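Local structure of carbohydrate binding family 6 (Clostridium thermocellum, 5A8C) at residues N219-F224 with M241-T246. The protein is an alpha-L-arabinofuranosidase of glycoside hydrolase family 43, which probably removes terminal arabinofuranosyl groups from arabinose-bearing polysaccharides. Numbering follows the deposited sequence.
Sequences NGKYYF and MSDKPT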
loop_
_atom_site.group_PDB
_atom_site.type_symbol
_atom_site.label_atom_id
_atom_site.label_comp_id
_atom_site.label_asym_id
_atom_site.label_seq_id
_atom_site.Cartn_x
_atom_site.Cartn_y
_atom_site.Cartn_z
ATOM N N ASN A 219 9.565 9.220 -15.601
ATOM C CA ASN A 219 10.230 10.251 -16.380
ATOM C C ASN A 219 11.221 11.064 -15.584
ATOM O O ASN A 219 11.237 12.295 -15.654
ATOM C CB ASN A 219 9.197 11.166 -17.067
ATOM C CG ASN A 219 9.759 11.919 -18.251
ATOM O OD1 ASN A 219 10.687 11.455 -18.928
ATOM N ND2 ASN A 219 9.208 13.100 -18.511
ATOM N N GLY A 220 12.047 10.374 -14.816
ATOM C CA GLY A 220 13.136 11.041 -14.081
ATOM C C GLY A 220 12.797 11.663 -12.775
ATOM O O GLY A 220 13.674 12.258 -12.134
ATOM N N LYS A 221 11.553 11.540 -12.338
ATOM C CA LYS A 221 11.102 12.089 -11.096
ATOM C C LYS A 221 10.659 10.995 -10.151
ATOM O O LYS A 221 10.031 10.009 -10.572
ATOM C CB LYS A 221 9.958 13.113 -11.292
ATOM C CG LYS A 221 10.331 14.389 -11.977
ATOM C CD LYS A 221 11.142 15.347 -11.105
ATOM C CE LYS A 221 11.366 16.687 -11.795
ATOM N NZ LYS A 221 12.140 17.628 -10.940
ATOM N N TYR A 222 10.936 11.200 -8.864
ATOM C CA TYR A 222 10.471 10.351 -7.782
ATOM C C TYR A 222 9.239 10.988 -7.173
ATOM O O TYR A 222 9.203 12.199 -6.928
ATOM C CB TYR A 222 11.567 10.228 -6.710
ATOM C CG TYR A 222 12.802 9.541 -7.215
ATOM C CD1 TYR A 222 13.849 10.296 -7.817
ATOM C CD2 TYR A 222 12.983 8.171 -7.085
ATOM C CE1 TYR A 222 14.974 9.679 -8.255
ATOM C CE2 TYR A 222 14.176 7.570 -7.523
ATOM C CZ TYR A 222 15.187 8.332 -8.080
ATOM O OH TYR A 222 16.355 7.776 -8.502
ATOM N N TYR A 223 8.202 10.160 -6.933
ATOM C CA TYR A 223 6.928 10.605 -6.406
ATOM C C TYR A 223 6.703 9.922 -5.074
ATOM O O TYR A 223 6.510 8.702 -5.023
ATOM C CB TYR A 223 5.791 10.203 -7.368
ATOM C CG TYR A 223 5.842 10.912 -8.710
ATOM C CD1 TYR A 223 6.725 10.479 -9.695
ATOM C CD2 TYR A 223 5.002 11.960 -8.995
ATOM C CE1 TYR A 223 6.798 11.130 -10.929
ATOM C CE2 TYR A 223 5.038 12.618 -10.242
ATOM C CZ TYR A 223 5.940 12.205 -11.164
ATOM O OH TYR A 223 6.034 12.810 -12.418
ATOM N N PHE A 224 6.754 10.693 -3.973
ATOM C CA PHE A 224 6.432 10.180 -2.659
ATOM C C PHE A 224 4.975 10.546 -2.388
ATOM O O PHE A 224 4.632 11.716 -2.276
ATOM C CB PHE A 224 7.328 10.787 -1.574
ATOM C CG PHE A 224 6.978 10.254 -0.215
ATOM C CD1 PHE A 224 7.559 9.058 0.220
ATOM C CD2 PHE A 224 6.079 10.876 0.605
ATOM C CE1 PHE A 224 7.219 8.550 1.461
ATOM C CE2 PHE A 224 5.732 10.326 1.834
ATOM C CZ PHE A 224 6.317 9.159 2.246
ATOM N N MET A 241 7.331 15.547 -4.999
ATOM C CA MET A 241 8.217 15.132 -6.078
ATOM C C MET A 241 9.644 15.525 -5.769
ATOM O O MET A 241 9.895 16.565 -5.122
ATOM C CB MET A 241 7.816 15.778 -7.410
ATOM C CG MET A 241 6.516 15.235 -7.958
ATOM S SD MET A 241 5.859 16.153 -9.366
ATOM C CE MET A 241 7.056 15.721 -10.596
ATOM N N SER A 242 10.589 14.745 -6.320
ATOM C CA SER A 242 12.018 15.039 -6.171
ATOM C C SER A 242 12.779 14.512 -7.358
ATOM O O SER A 242 12.339 13.576 -8.040
ATOM C CB SER A 242 12.562 14.371 -4.921
ATOM O OG SER A 242 13.951 14.717 -4.768
ATOM N N ASP A 243 13.986 15.028 -7.558
ATOM C CA ASP A 243 14.982 14.431 -8.445
ATOM C C ASP A 243 15.753 13.289 -7.790
ATOM O O ASP A 243 16.531 12.611 -8.499
ATOM C CB ASP A 243 15.978 15.501 -8.907
ATOM C CG ASP A 243 15.374 16.550 -9.749
ATOM O OD1 ASP A 243 14.465 16.254 -10.514
ATOM O OD2 ASP A 243 15.883 17.689 -9.750
ATOM N N LYS A 244 15.553 13.059 -6.497
ATOM C CA LYS A 244 16.305 12.069 -5.715
ATOM C C LYS A 244 15.317 11.195 -4.946
ATOM O O LYS A 244 14.212 11.611 -4.654
ATOM C CB LYS A 244 17.253 12.771 -4.735
ATOM C CG LYS A 244 18.317 13.661 -5.381
ATOM C CD LYS A 244 19.086 14.516 -4.392
ATOM C CE LYS A 244 18.271 15.618 -3.719
ATOM N NZ LYS A 244 19.015 16.233 -2.617
ATOM N N PRO A 245 15.736 9.978 -4.521
ATOM C CA PRO A 245 14.760 9.046 -3.918
ATOM C C PRO A 245 14.456 9.316 -2.466
ATOM O O PRO A 245 13.392 8.871 -1.991
ATOM C CB PRO A 245 15.425 7.675 -4.063
ATOM C CG PRO A 245 16.890 7.989 -4.194
ATOM C CD PRO A 245 16.951 9.277 -4.964
ATOM N N THR A 246 15.353 9.985 -1.710
ATOM C CA THR A 246 15.181 10.063 -0.270
ATOM C C THR A 246 15.337 11.481 0.300
ATOM O O THR A 246 15.174 11.651 1.506
ATOM C CB THR A 246 16.149 9.138 0.449
ATOM O OG1 THR A 246 17.484 9.610 0.256
ATOM C CG2 THR A 246 16.012 7.696 0.016
HETATM O O HOH W 1 16.207 11.829 -11.182
HETATM O O HOH W 2 14.611 14.786 -12.841
#
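P245 lies over one face of the Y222 ring, its CD 4.0 Å from the ring centroid in a CH-pi contact 23° off the normal. The carbonyl carbon of K244 packs on the same face, nearer the rim. Y222 holds CG anti to its carbonyl carbon (chi1 -64°), which turns one ring face to the K244-P245 backbone. S242 O lies in plane at the ring edge. Y222 N donates a nearly straight bond to S242 O (2.9 Å), S242 N a more bent one to Y222 O (3.0 Å). Y222 and S242 are an antiparallel hydrogen-bonded pair in the hairpin of strands 221-228 and 237-242. These are the inner strands of a four-stranded antiparallel sheet, one blade of the five-fold beta-propeller. On the other sheet face, M241 runs alongside Y223, with M241 SD 4.6 Å from the Y223 ring centroid in an oblique Met-aromatic contact. The bend at chi3 (70°) brings M241 CE to 3.6 Å from Y223 OH. At the more exposed end, K221 NZ salt-bridges D243 OD1 (2.7 Å) from above the carboxylate plane. Two waters each donate to G220 O; one also donates to D243 O, the other to D243 OD1. S242 OG accepts from K244 N (2.9 Å), an ST turn, and is hydrogen-bonded to T247 O. Y222 OH is hydrogen-bonded to D168 OD2 and K217 NZ, and Y223 OH to G312 O.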